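Local coordinates for dipeptidase AC. Metallo peptidase. MEROPS family M19 (Rhodobacter sphaeroides, PDB 3LY0), which probably hydrolyses dipeptides as a zinc-dependent metallodipeptidase, and here holds a phosphinate mimic of L-Ala-D-Ala, at residues M280-V285 with L322-A327; R287-L292 with H332-P337; A327-H332 with P337-L342. One frame throughout, in Å; residues are numbered along the deposited sequence.

Interaction 1. Residues M280-V285 with L322-A327; sequences MGWEPV and LPALQA
Trp-282 reaches across to the helix at 322-327 and brings the six-membered half of its indole up to Ala-324 and Leu-325. This is helix packing on the outer layer of a TIM-barrel-type metallopeptidase: the residues that lead into helix 283-296 meet the first turns of helix 322-332. The far end of the indole does the touching. CH2 of Trp-282 comes to 3.6 Å from CA of Leu-325, so the ring is pressed against the helix backbone itself. Next to it, CZ2 of Trp-282 lies 3.7 Å from the carbonyl O of Ala-324 and 4.0 Å from CB of the same alanine. The ring meets the backbone obliquely, and no hydrogen bond crosses the contact.

Leu-325 gives the second half. With CG anti to the backbone N (chi1 168°), it brings CD1 against both the indole and Val-285. CZ3 of Trp-282 is 3.8 Å from that methyl.

Further out, Trp-282 also rests on Ile-316, Leu-325 on Phe-265 and Val-285 on Leu-270 of helix 267-270, so the apolar patch runs on past the two segments. On another side of helix 322-332, Gln-326 packs on Val-9 of strand 9-11 and gives its NE2 to the carbonyl of Ile-7, tying the helix to the start of the chain. In the contact itself, CG1 of Val-285 stands 3.8 Å from CD1 of Leu-325.

Interaction 2. Residues R287-L292 with H332-P337; sequences RHLDHL and HGYDEP
Asp-290 and His-332 face each other from opposite directions, and the carboxylate of Asp-290 takes a hydrogen bond on each of its oxygens: one from the imidazole, one from the hydroxyl of Tyr-334. The imidazole of His-332 swings out anti to the backbone N (chi1 -168°), which carries it toward helix 283-296. NE2 of His-332 gives its N-H to OD2 of Asp-290 at 2.7 Å, nearly straight. OD2 lies close to the imidazole plane, while the nitrogen arrives on the syn side of the oxygen, somewhat out of the carboxylate plane; the two flat groups are turned 29° apart. Tyr-334 comes in differently. Its OH donates to OD1 of Asp-290, also over 2.7 Å, but from above the carboxylate, whose plane is tilted 62° against the phenol ring. Seen from the tyrosine, OD1 sits at the ring edge.

The phenol also has an apolar neighbour. Its OH lies 3.3 Å from CB of Leu-289, and CE2 of Tyr-334 is 4.2 Å from CD1 of the same leucine, which otherwise packs on Leu-263, Val-301 and Met-303 of the barrel strands. Tyr-334 touches Ile-293, one turn beyond Leu-289 on helix 283-296.

The chain bends between the two donors. Gly-333, with positive phi, ends helix 322-332 in a Schellman motif, and Asp-335 then N-caps helix 336-354 by accepting the backbone N-H of Leu-338 on OD1. His-332 and Tyr-334 thus flank the turn and reach the same acid of helix 283-296. With both oxygens of Asp-290 accepting hydrogen bonds, the carboxylate is probably kept ionised and its rotation fixed, and its charge would help to stabilise a protonated His-332.

Interaction 3. Residues A327-H332 with P337-L342; sequences AAMRAH and PLMRKL
Met-339 and Met-329 meet where the second helix first comes against the one before it. The two helices, joined by a short turn, pack roughly antiparallel (142° between their directions), with the axes of the two short segments 11.0 Å apart at closest approach. Met-339 bends at both chi2 and chi3 (-68° and -57°), which folds its thioether back toward the neighbouring helix: SD lies 3.7 Å from CB of Met-329, and the terminal CE of Met-339 is 3.9 Å from that same CB. The sulfur is also 4.1 Å from CG of Arg-330, whose extended chain crosses the methionine at about a right angle. Beyond this aliphatic stem the guanidinium is held elsewhere, by a salt bridge from NE to Glu-336 and a hydrogen bond from NH2 to the carbonyl of Asp-5.

One turn on, Leu-342 presents CD1 to the tip of Met-329, with CE of that methionine 3.7 Å away. Met-329 therefore spans two successive turns, its base on the sulfur of Met-339 and its methyl on the leucine.

Helix 283-296 lies against this apolar seam, where Met-329 packs on Leu-289 and Leu-342 on Ile-293. Ile-7, just ahead of strand 9-11, touches Met-339 and Arg-330, so helices 322-332 and 336-354 sit between that helix and the beginning of the chain.

How the interactions relate
All three contacts lie on one side of the chain's centre, within a patch of helices on the outside of the barrel. Helix 283-296 serves interactions 1 and 2, helix 322-332 serves 1 and 3, and helix 336-354 serves 2 and 3. The centres of 2 and 3 are about 6 Å apart, 1 and 2 about 11 Å, 1 and 3 about 10 Å. Along the chain, interaction 1 closes before 3 opens, whereas 2 alternates with each. Direct links join them: CG of Trp-282 packs 3.5 Å from CB of Ala-328, and Tyr-334 touches Leu-342. Three consecutive helices of the M19 fold are thereby packed into one unit, with strand 301-303 coming between the first two in sequence.

Interaction 1. Residues M280-V285 with L322-A327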
ATOM      1  N   MET A 280      11.770 -14.512  11.413  1.00 17.15           N
ATOM      2  CA  MET A 280      10.812 -15.444  10.844  1.00 16.10           C
ATOM      3  C   MET A 280      11.395 -15.950   9.536  1.00 14.93           C
ATOM      4  O   MET A 280      12.352 -15.383   9.014  1.00 18.35           O
ATOM      5  CB  MET A 280       9.478 -14.743  10.570  1.00 15.32           C
ATOM      6  CG  MET A 280       9.593 -13.538   9.616  1.00 15.19           C
ATOM      7  SD  MET A 280       8.036 -12.627   9.337  1.00 11.44           S
ATOM      8  CE  MET A 280       7.199 -13.684   8.173  1.00 19.01           C
ATOM      9  N   GLY A 281      10.803 -17.013   9.004  1.00 16.84           N
ATOM     10  CA  GLY A 281      11.260 -17.577   7.748  1.00 18.36           C
ATOM     11  C   GLY A 281      10.296 -17.304   6.610  1.00 16.91           C
ATOM     12  O   GLY A 281       9.426 -16.432   6.706  1.00 15.85           O
ATOM     13  N   TRP A 282      10.451 -18.050   5.523  1.00 15.21           N
ATOM     14  CA  TRP A 282       9.598 -17.876   4.344  1.00 13.98           C
ATOM     15  C   TRP A 282       8.194 -18.480   4.493  1.00 14.21           C
ATOM     16  O   TRP A 282       7.271 -18.086   3.775  1.00 14.66           O
ATOM     17  CB  TRP A 282      10.273 -18.460   3.098  1.00 13.54           C
ATOM     18  CG  TRP A 282      11.537 -17.776   2.725  1.00 15.27           C
ATOM     19  CD1 TRP A 282      12.789 -18.328   2.693  1.00 15.13           C
ATOM     20  CD2 TRP A 282      11.693 -16.406   2.331  1.00 13.50           C
ATOM     21  NE1 TRP A 282      13.707 -17.391   2.296  1.00 16.01           N
ATOM     22  CE2 TRP A 282      13.063 -16.200   2.075  1.00 15.83           C
ATOM     23  CE3 TRP A 282      10.809 -15.333   2.175  1.00 14.20           C
ATOM     24  CZ2 TRP A 282      13.572 -14.968   1.669  1.00 16.91           C
ATOM     25  CZ3 TRP A 282      11.320 -14.112   1.767  1.00 15.60           C
ATOM     26  CH2 TRP A 282      12.683 -13.939   1.525  1.00 15.45           C
ATOM     27  N   GLU A 283       8.027 -19.446   5.394  1.00 15.32           N
ATOM     28  CA  GLU A 283       6.753 -20.161   5.504  1.00 13.82           C
ATOM     29  C   GLU A 283       5.521 -19.249   5.600  1.00 14.00           C
ATOM     30  O   GLU A 283       4.529 -19.476   4.911  1.00 13.84           O
ATOM     31  CB  GLU A 283       6.743 -21.124   6.704  1.00 18.24           C
ATOM     32  CG  GLU A 283       7.761 -22.251   6.711  1.00 28.30           C
ATOM     33  CD  GLU A 283       7.652 -23.093   7.981  1.00 33.93           C
ATOM     34  OE1 GLU A 283       6.811 -22.754   8.847  1.00 36.52           O
ATOM     35  OE2 GLU A 283       8.395 -24.090   8.124  1.00 29.31           O
ATOM     36  N   PRO A 284       5.559 -18.233   6.479  1.00 14.14           N
ATOM     37  CA  PRO A 284       4.346 -17.411   6.597  1.00 15.32           C
ATOM     38  C   PRO A 284       4.058 -16.605   5.332  1.00 12.86           C
ATOM     39  O   PRO A 284       2.896 -16.373   4.994  1.00 12.69           O
ATOM     40  CB  PRO A 284       4.667 -16.470   7.772  1.00 14.93           C
ATOM     41  CG  PRO A 284       5.736 -17.213   8.557  1.00 15.78           C
ATOM     42  CD  PRO A 284       6.557 -17.896   7.510  1.00 15.43           C
ATOM     43  N   VAL A 285       5.105 -16.172   4.645  1.00 12.84           N
ATOM     44  CA  VAL A 285       4.931 -15.435   3.394  1.00 10.75           C
ATOM     45  C   VAL A 285       4.200 -16.315   2.379  1.00 13.64           C
ATOM     46  O   VAL A 285       3.226 -15.897   1.760  1.00 13.30           O
ATOM     47  CB  VAL A 285       6.284 -14.998   2.821  1.00 13.69           C
ATOM     48  CG1 VAL A 285       6.108 -14.346   1.449  1.00 14.65           C
ATOM     49  CG2 VAL A 285       6.991 -14.039   3.790  1.00 16.47           C
ATOM     50  N   LEU A 322      14.202  -8.520  -2.677  1.00 14.25           N
ATOM     51  CA  LEU A 322      13.195  -9.045  -3.595  1.00 13.52           C
ATOM     52  C   LEU A 322      13.666 -10.302  -4.339  1.00 12.81           C
ATOM     53  O   LEU A 322      12.886 -11.236  -4.522  1.00 13.91           O
ATOM     54  CB  LEU A 322      12.711  -7.966  -4.567  1.00 11.17           C
ATOM     55  CG  LEU A 322      11.865  -6.860  -3.925  1.00 11.92           C
ATOM     56  CD1 LEU A 322      11.563  -5.760  -4.943  1.00 12.14           C
ATOM     57  CD2 LEU A 322      10.577  -7.404  -3.320  1.00 13.60           C
ATOM     58  N   PRO A 323      14.943 -10.339  -4.762  1.00 15.01           N
ATOM     59  CA  PRO A 323      15.386 -11.579  -5.415  1.00 16.52           C
ATOM     60  C   PRO A 323      15.331 -12.811  -4.508  1.00 16.16           C
ATOM     61  O   PRO A 323      14.953 -13.890  -4.975  1.00 15.29           O
ATOM     62  CB  PRO A 323      16.825 -11.256  -5.842  1.00 18.64           C
ATOM     63  CG  PRO A 323      16.817  -9.762  -6.059  1.00 14.99           C
ATOM     64  CD  PRO A 323      15.902  -9.236  -4.959  1.00 15.02           C
ATOM     65  N   ALA A 324      15.696 -12.669  -3.236  1.00 14.62           N
ATOM     66  CA  ALA A 324      15.596 -13.780  -2.290  1.00 14.65           C
ATOM     67  C   ALA A 324      14.146 -14.229  -2.111  1.00 15.88           C
ATOM     68  O   ALA A 324      13.860 -15.424  -2.006  1.00 16.32           O
ATOM     69  CB  ALA A 324      16.207 -13.402  -0.950  1.00 17.48           C
ATOM     70  N   LEU A 325      13.231 -13.264  -2.062  1.00 15.26           N
ATOM     71  CA  LEU A 325      11.813 -13.584  -1.972  1.00 13.69           C
ATOM     72  C   LEU A 325      11.377 -14.404  -3.187  1.00 13.20           C
ATOM     73  O   LEU A 325      10.694 -15.431  -3.056  1.00 13.91           O
ATOM     74  CB  LEU A 325      10.987 -12.291  -1.866  1.00 12.53           C
ATOM     75  CG  LEU A 325       9.472 -12.427  -2.051  1.00 12.76           C
ATOM     76  CD1 LEU A 325       8.862 -13.367  -1.030  1.00 14.84           C
ATOM     77  CD2 LEU A 325       8.783 -11.060  -1.978  1.00 13.61           C
ATOM     78  N   GLN A 326      11.794 -13.957  -4.365  1.00 13.47           N
ATOM     79  CA  GLN A 326      11.450 -14.661  -5.600  1.00 13.60           C
ATOM     80  C   GLN A 326      11.993 -16.088  -5.607  1.00 16.70           C
ATOM     81  O   GLN A 326      11.308 -17.010  -6.039  1.00 15.75           O
ATOM     82  CB  GLN A 326      11.926 -13.887  -6.821  1.00 12.82           C
ATOM     83  CG  GLN A 326      11.136 -12.610  -7.058  1.00 13.68           C
ATOM     84  CD  GLN A 326      11.533 -11.913  -8.338  1.00 16.84           C
ATOM     85  OE1 GLN A 326      11.972 -12.552  -9.290  1.00 16.51           O
ATOM     86  NE2 GLN A 326      11.379 -10.592  -8.372  1.00 15.49           N
ATOM     87  N   ALA A 327      13.208 -16.270  -5.102  1.00 15.53           N
ATOM     88  CA  ALA A 327      13.786 -17.609  -5.004  1.00 16.70           C
ATOM     89  C   ALA A 327      12.960 -18.542  -4.119  1.00 16.43           C
ATOM     90  O   ALA A 327      12.773 -19.726  -4.442  1.00 16.28           O
ATOM     91  CB  ALA A 327      15.216 -17.535  -4.499  1.00 17.40           C
TER

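Interaction 2. Residues R287-L292 with H332-P337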
ATOM      1  N   ARG A 287       2.455 -19.010   3.005  1.00 12.34           N
ATOM      2  CA  ARG A 287       1.162 -19.387   3.532  1.00 13.37           C
ATOM      3  C   ARG A 287       0.126 -18.351   3.097  1.00 12.19           C
ATOM      4  O   ARG A 287      -0.939 -18.690   2.591  1.00 13.17           O
ATOM      5  CB  ARG A 287       1.245 -19.446   5.058  1.00 15.08           C
ATOM      6  CG  ARG A 287       0.136 -20.212   5.732  1.00 23.44           C
ATOM      7  CD  ARG A 287       0.514 -20.504   7.188  1.00 28.73           C
ATOM      8  NE  ARG A 287       1.885 -21.016   7.306  1.00 31.90           N
ATOM      9  CZ  ARG A 287       2.822 -20.511   8.112  1.00 28.26           C
ATOM     10  NH1 ARG A 287       2.551 -19.475   8.901  1.00 27.37           N
ATOM     11  NH2 ARG A 287       4.038 -21.052   8.138  1.00 31.77           N
ATOM     12  N   HIS A 288       0.445 -17.074   3.288  1.00 11.14           N
ATOM     13  CA  HIS A 288      -0.473 -16.020   2.864  1.00 11.49           C
ATOM     14  C   HIS A 288      -0.645 -15.991   1.354  1.00 11.48           C
ATOM     15  O   HIS A 288      -1.763 -15.868   0.864  1.00 11.87           O
ATOM     16  CB  HIS A 288      -0.005 -14.662   3.372  1.00 11.69           C
ATOM     17  CG  HIS A 288      -0.383 -14.398   4.793  1.00 12.06           C
ATOM     18  ND1 HIS A 288      -1.592 -13.839   5.154  1.00 11.12           N
ATOM     19  CD2 HIS A 288       0.278 -14.653   5.947  1.00 11.06           C
ATOM     20  CE1 HIS A 288      -1.650 -13.746   6.472  1.00  9.88           C
ATOM     21  NE2 HIS A 288      -0.523 -14.223   6.975  1.00 11.33           N
ATOM     22  N   LEU A 289       0.455 -16.106   0.618  1.00 12.12           N
ATOM     23  CA  LEU A 289       0.351 -16.080  -0.844  1.00 11.39           C
ATOM     24  C   LEU A 289      -0.504 -17.226  -1.353  1.00 10.75           C
ATOM     25  O   LEU A 289      -1.370 -17.026  -2.195  1.00 13.47           O
ATOM     26  CB  LEU A 289       1.720 -16.089  -1.516  1.00 11.84           C
ATOM     27  CG  LEU A 289       2.473 -14.764  -1.509  1.00 13.67           C
ATOM     28  CD1 LEU A 289       3.885 -14.976  -2.028  1.00 15.79           C
ATOM     29  CD2 LEU A 289       1.744 -13.714  -2.350  1.00 13.87           C
ATOM     30  N   ASP A 290      -0.283 -18.426  -0.829  1.00 12.31           N
ATOM     31  CA  ASP A 290      -1.096 -19.562  -1.244  1.00 11.92           C
ATOM     32  C   ASP A 290      -2.562 -19.310  -0.969  1.00 14.08           C
ATOM     33  O   ASP A 290      -3.420 -19.609  -1.796  1.00 16.10           O
ATOM     34  CB  ASP A 290      -0.699 -20.832  -0.496  1.00 13.78           C
ATOM     35  CG  ASP A 290       0.542 -21.509  -1.067  1.00 15.49           C
ATOM     36  OD1 ASP A 290       1.016 -21.139  -2.166  1.00 17.36           O
ATOM     37  OD2 ASP A 290       1.043 -22.436  -0.392  1.00 16.58           O
ATOM     38  N   HIS A 291      -2.864 -18.790   0.217  1.00 12.62           N
ATOM     39  CA  HIS A 291      -4.256 -18.573   0.587  1.00 13.26           C
ATOM     40  C   HIS A 291      -4.903 -17.527  -0.313  1.00 13.54           C
ATOM     41  O   HIS A 291      -6.030 -17.704  -0.781  1.00 14.37           O
ATOM     42  CB  HIS A 291      -4.394 -18.172   2.060  1.00 13.42           C
ATOM     43  CG  HIS A 291      -5.803 -18.215   2.556  1.00 13.70           C
ATOM     44  ND1 HIS A 291      -6.346 -19.339   3.142  1.00 19.39           N
ATOM     45  CD2 HIS A 291      -6.787 -17.288   2.538  1.00 14.12           C
ATOM     46  CE1 HIS A 291      -7.603 -19.097   3.469  1.00 20.34           C
ATOM     47  NE2 HIS A 291      -7.895 -17.859   3.112  1.00 14.98           N
ATOM     48  N   LEU A 292      -4.184 -16.436  -0.550  1.00 10.90           N
ATOM     49  CA  LEU A 292      -4.686 -15.374  -1.419  1.00 12.61           C
ATOM     50  C   LEU A 292      -4.876 -15.872  -2.847  1.00 12.28           C
ATOM     51  O   LEU A 292      -5.921 -15.636  -3.450  1.00 12.65           O
ATOM     52  CB  LEU A 292      -3.750 -14.165  -1.393  1.00 12.41           C
ATOM     53  CG  LEU A 292      -3.667 -13.435  -0.046  1.00 11.89           C
ATOM     54  CD1 LEU A 292      -2.539 -12.420  -0.073  1.00 14.27           C
ATOM     55  CD2 LEU A 292      -4.982 -12.740   0.266  1.00 12.29           C
ATOM     56  N   HIS A 332       8.946 -22.933  -3.732  1.00 16.24           N
ATOM     57  CA  HIS A 332       7.647 -23.349  -3.234  1.00 17.41           C
ATOM     58  C   HIS A 332       6.808 -23.968  -4.353  1.00 16.80           C
ATOM     59  O   HIS A 332       5.824 -24.660  -4.096  1.00 22.03           O
ATOM     60  CB  HIS A 332       6.925 -22.135  -2.646  1.00 16.85           C
ATOM     61  CG  HIS A 332       5.706 -22.477  -1.857  1.00 15.90           C
ATOM     62  ND1 HIS A 332       5.758 -23.216  -0.695  1.00 18.17           N
ATOM     63  CD2 HIS A 332       4.403 -22.155  -2.045  1.00 15.58           C
ATOM     64  CE1 HIS A 332       4.536 -23.350  -0.209  1.00 19.95           C
ATOM     65  NE2 HIS A 332       3.697 -22.718  -1.012  1.00 18.74           N
ATOM     66  N   GLY A 333       7.186 -23.691  -5.592  1.00 16.02           N
ATOM     67  CA  GLY A 333       6.546 -24.327  -6.731  1.00 18.31           C
ATOM     68  C   GLY A 333       5.825 -23.418  -7.708  1.00 18.71           C
ATOM     69  O   GLY A 333       5.186 -23.896  -8.649  1.00 18.93           O
ATOM     70  N   TYR A 334       5.908 -22.108  -7.506  1.00 17.51           N
ATOM     71  CA  TYR A 334       5.259 -21.193  -8.436  1.00 16.15           C
ATOM     72  C   TYR A 334       6.022 -21.176  -9.754  1.00 14.99           C
ATOM     73  O   TYR A 334       7.212 -20.869  -9.780  1.00 17.58           O
ATOM     74  CB  TYR A 334       5.207 -19.770  -7.875  1.00 15.22           C
ATOM     75  CG  TYR A 334       4.379 -19.581  -6.621  1.00 13.98           C
ATOM     76  CD1 TYR A 334       3.547 -20.586  -6.130  1.00 15.66           C
ATOM     77  CD2 TYR A 334       4.413 -18.369  -5.939  1.00 15.14           C
ATOM     78  CE1 TYR A 334       2.789 -20.387  -4.978  1.00 14.16           C
ATOM     79  CE2 TYR A 334       3.670 -18.169  -4.798  1.00 13.95           C
ATOM     80  CZ  TYR A 334       2.863 -19.171  -4.316  1.00 14.13           C
ATOM     81  OH  TYR A 334       2.131 -18.937  -3.170  1.00 13.82           O
ATOM     82  N   ASP A 335       5.331 -21.506 -10.845  1.00 16.33           N
ATOM     83  CA  ASP A 335       5.954 -21.512 -12.169  1.00 16.90           C
ATOM     84  C   ASP A 335       6.154 -20.096 -12.712  1.00 18.36           C
ATOM     85  O   ASP A 335       5.658 -19.119 -12.139  1.00 16.67           O
ATOM     86  CB  ASP A 335       5.157 -22.380 -13.155  1.00 19.49           C
ATOM     87  CG  ASP A 335       3.748 -21.867 -13.391  1.00 26.27           C
ATOM     88  OD1 ASP A 335       3.547 -20.634 -13.428  1.00 23.48           O
ATOM     89  OD2 ASP A 335       2.835 -22.705 -13.553  1.00 36.44           O
ATOM     90  N   GLU A 336       6.890 -19.984 -13.811  1.00 16.70           N
ATOM     91  CA  GLU A 336       7.300 -18.684 -14.324  1.00 16.23           C
ATOM     92  C   GLU A 336       6.147 -17.765 -14.723  1.00 16.73           C
ATOM     93  O   GLU A 336       6.192 -16.570 -14.439  1.00 15.01           O
ATOM     94  CB  GLU A 336       8.309 -18.834 -15.471  1.00 22.39           C
ATOM     95  CG  GLU A 336       9.651 -19.391 -15.022  1.00 26.54           C
ATOM     96  CD  GLU A 336      10.259 -18.608 -13.869  1.00 31.91           C
ATOM     97  OE1 GLU A 336      10.311 -17.363 -13.949  1.00 33.48           O
ATOM     98  OE2 GLU A 336      10.695 -19.238 -12.882  1.00 37.20           O
ATOM     99  N   PRO A 337       5.125 -18.301 -15.409  1.00 16.44           N
ATOM    100  CA  PRO A 337       4.015 -17.408 -15.749  1.00 18.49           C
ATOM    101  C   PRO A 337       3.346 -16.855 -14.490  1.00 16.90           C
ATOM    102  O   PRO A 337       2.981 -15.679 -14.467  1.00 15.21           O
ATOM    103  CB  PRO A 337       3.055 -18.318 -16.517  1.00 19.43           C
ATOM    104  CG  PRO A 337       3.942 -19.373 -17.104  1.00 19.47           C
ATOM    105  CD  PRO A 337       5.008 -19.613 -16.076  1.00 18.63           C
TER

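Interaction 3. Residues A327-H332 with P337-L342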
ATOM      1  N   ALA A 327      13.208 -16.270  -5.102  1.00 15.53           N
ATOM      2  CA  ALA A 327      13.786 -17.609  -5.004  1.00 16.70           C
ATOM      3  C   ALA A 327      12.960 -18.542  -4.119  1.00 16.43           C
ATOM      4  O   ALA A 327      12.773 -19.726  -4.442  1.00 16.28           O
ATOM      5  CB  ALA A 327      15.216 -17.535  -4.499  1.00 17.40           C
ATOM      6  N   ALA A 328      12.475 -18.027  -2.990  1.00 15.41           N
ATOM      7  CA  ALA A 328      11.622 -18.816  -2.105  1.00 16.02           C
ATOM      8  C   ALA A 328      10.297 -19.162  -2.779  1.00 14.70           C
ATOM      9  O   ALA A 328       9.775 -20.271  -2.634  1.00 17.13           O
ATOM     10  CB  ALA A 328      11.382 -18.083  -0.777  1.00 16.36           C
ATOM     11  N   MET A 329       9.747 -18.195  -3.510  1.00 14.45           N
ATOM     12  CA  MET A 329       8.493 -18.411  -4.214  1.00 14.47           C
ATOM     13  C   MET A 329       8.656 -19.500  -5.276  1.00 15.47           C
ATOM     14  O   MET A 329       7.801 -20.368  -5.420  1.00 15.08           O
ATOM     15  CB  MET A 329       7.995 -17.098  -4.833  1.00 14.01           C
ATOM     16  CG  MET A 329       7.686 -16.014  -3.782  1.00 13.22           C
ATOM     17  SD  MET A 329       7.376 -14.349  -4.456  1.00 11.07           S
ATOM     18  CE  MET A 329       5.916 -14.658  -5.457  1.00 21.05           C
ATOM     19  N   ARG A 330       9.762 -19.456  -6.003  1.00 14.50           N
ATOM     20  CA  ARG A 330      10.029 -20.472  -7.022  1.00 15.98           C
ATOM     21  C   ARG A 330      10.204 -21.850  -6.388  1.00 17.93           C
ATOM     22  O   ARG A 330       9.667 -22.847  -6.885  1.00 18.06           O
ATOM     23  CB  ARG A 330      11.268 -20.115  -7.836  1.00 16.88           C
ATOM     24  CG  ARG A 330      11.077 -18.914  -8.739  1.00 19.11           C
ATOM     25  CD  ARG A 330      12.199 -18.823  -9.750  1.00 25.65           C
ATOM     26  NE  ARG A 330      11.922 -17.827 -10.777  1.00 29.83           N
ATOM     27  CZ  ARG A 330      12.605 -16.700 -10.917  1.00 32.99           C
ATOM     28  NH1 ARG A 330      13.609 -16.428 -10.093  1.00 37.11           N
ATOM     29  NH2 ARG A 330      12.286 -15.849 -11.881  1.00 34.44           N
ATOM     30  N   ALA A 331      10.951 -21.903  -5.289  1.00 16.53           N
ATOM     31  CA  ALA A 331      11.192 -23.175  -4.601  1.00 17.64           C
ATOM     32  C   ALA A 331       9.898 -23.794  -4.084  1.00 19.85           C
ATOM     33  O   ALA A 331       9.764 -25.019  -3.996  1.00 19.66           O
ATOM     34  CB  ALA A 331      12.192 -22.996  -3.457  1.00 17.15           C
ATOM     35  N   HIS A 332       8.946 -22.933  -3.732  1.00 16.24           N
ATOM     36  CA  HIS A 332       7.647 -23.349  -3.234  1.00 17.41           C
ATOM     37  C   HIS A 332       6.808 -23.968  -4.353  1.00 16.80           C
ATOM     38  O   HIS A 332       5.824 -24.660  -4.096  1.00 22.03           O
ATOM     39  CB  HIS A 332       6.925 -22.135  -2.646  1.00 16.85           C
ATOM     40  CG  HIS A 332       5.706 -22.477  -1.857  1.00 15.90           C
ATOM     41  ND1 HIS A 332       5.758 -23.216  -0.695  1.00 18.17           N
ATOM     42  CD2 HIS A 332       4.403 -22.155  -2.045  1.00 15.58           C
ATOM     43  CE1 HIS A 332       4.536 -23.350  -0.209  1.00 19.95           C
ATOM     44  NE2 HIS A 332       3.697 -22.718  -1.012  1.00 18.74           N
ATOM     45  N   PRO A 337       5.125 -18.301 -15.409  1.00 16.44           N
ATOM     46  CA  PRO A 337       4.015 -17.408 -15.749  1.00 18.49           C
ATOM     47  C   PRO A 337       3.346 -16.855 -14.490  1.00 16.90           C
ATOM     48  O   PRO A 337       2.981 -15.679 -14.467  1.00 15.21           O
ATOM     49  CB  PRO A 337       3.055 -18.318 -16.517  1.00 19.43           C
ATOM     50  CG  PRO A 337       3.942 -19.373 -17.104  1.00 19.47           C
ATOM     51  CD  PRO A 337       5.008 -19.613 -16.076  1.00 18.63           C
ATOM     52  N   LEU A 338       3.187 -17.689 -13.469  1.00 15.98           N
ATOM     53  CA  LEU A 338       2.598 -17.229 -12.218  1.00 13.70           C
ATOM     54  C   LEU A 338       3.512 -16.198 -11.560  1.00 14.81           C
ATOM     55  O   LEU A 338       3.040 -15.165 -11.088  1.00 12.72           O
ATOM     56  CB  LEU A 338       2.316 -18.395 -11.272  1.00 14.54           C
ATOM     57  CG  LEU A 338       1.781 -17.987  -9.893  1.00 14.20           C
ATOM     58  CD1 LEU A 338       0.505 -17.169 -10.009  1.00 14.32           C
ATOM     59  CD2 LEU A 338       1.541 -19.220  -9.029  1.00 14.44           C
ATOM     60  N   MET A 339       4.818 -16.458 -11.549  1.00 14.16           N
ATOM     61  CA  MET A 339       5.763 -15.491 -10.996  1.00 13.63           C
ATOM     62  C   MET A 339       5.633 -14.114 -11.668  1.00 11.76           C
ATOM     63  O   MET A 339       5.663 -13.081 -11.002  1.00 14.71           O
ATOM     64  CB  MET A 339       7.204 -15.989 -11.115  1.00 14.13           C
ATOM     65  CG  MET A 339       7.529 -17.187 -10.244  1.00 17.12           C
ATOM     66  SD  MET A 339       7.525 -16.848  -8.463  1.00 12.15           S
ATOM     67  CE  MET A 339       8.721 -15.514  -8.348  1.00 20.82           C
ATOM     68  N   ARG A 340       5.499 -14.079 -12.991  1.00 12.58           N
ATOM     69  CA  ARG A 340       5.369 -12.802 -13.682  1.00 13.18           C
ATOM     70  C   ARG A 340       4.080 -12.074 -13.289  1.00 12.58           C
ATOM     71  O   ARG A 340       4.069 -10.846 -13.112  1.00 13.19           O
ATOM     72  CB  ARG A 340       5.454 -12.988 -15.199  1.00 14.44           C
ATOM     73  CG  ARG A 340       6.851 -13.394 -15.645  1.00 16.66           C
ATOM     74  CD  ARG A 340       6.998 -13.316 -17.158  1.00 20.97           C
ATOM     75  NE  ARG A 340       6.202 -14.329 -17.843  1.00 24.69           N
ATOM     76  CZ  ARG A 340       6.625 -15.565 -18.092  1.00 27.40           C
ATOM     77  NH1 ARG A 340       7.833 -15.951 -17.702  1.00 31.96           N
ATOM     78  NH2 ARG A 340       5.837 -16.420 -18.726  1.00 28.34           N
ATOM     79  N   LYS A 341       3.003 -12.837 -13.147  1.00 13.18           N
ATOM     80  CA  LYS A 341       1.734 -12.273 -12.681  1.00 10.45           C
ATOM     81  C   LYS A 341       1.879 -11.641 -11.294  1.00 11.35           C
ATOM     82  O   LYS A 341       1.466 -10.495 -11.079  1.00 11.69           O
ATOM     83  CB  LYS A 341       0.639 -13.340 -12.655  1.00 14.89           C
ATOM     84  CG  LYS A 341       0.161 -13.778 -14.032  1.00 14.44           C
ATOM     85  CD  LYS A 341      -0.873 -14.870 -13.884  1.00 17.13           C
ATOM     86  CE  LYS A 341      -1.396 -15.340 -15.231  1.00 22.67           C
ATOM     87  NZ  LYS A 341      -2.546 -16.267 -15.052  1.00 28.00           N
ATOM     88  N   LEU A 342       2.454 -12.398 -10.361  1.00 11.40           N
ATOM     89  CA  LEU A 342       2.582 -11.953  -8.979  1.00  9.28           C
ATOM     90  C   LEU A 342       3.551 -10.782  -8.861  1.00 10.32           C
ATOM     91  O   LEU A 342       3.391  -9.912  -8.005  1.00 11.23           O
ATOM     92  CB  LEU A 342       3.066 -13.101  -8.094  1.00 11.21           C
ATOM     93  CG  LEU A 342       2.127 -14.297  -8.017  1.00  9.70           C
ATOM     94  CD1 LEU A 342       2.789 -15.412  -7.237  1.00 13.27           C
ATOM     95  CD2 LEU A 342       0.796 -13.909  -7.367  1.00 12.67           C
TER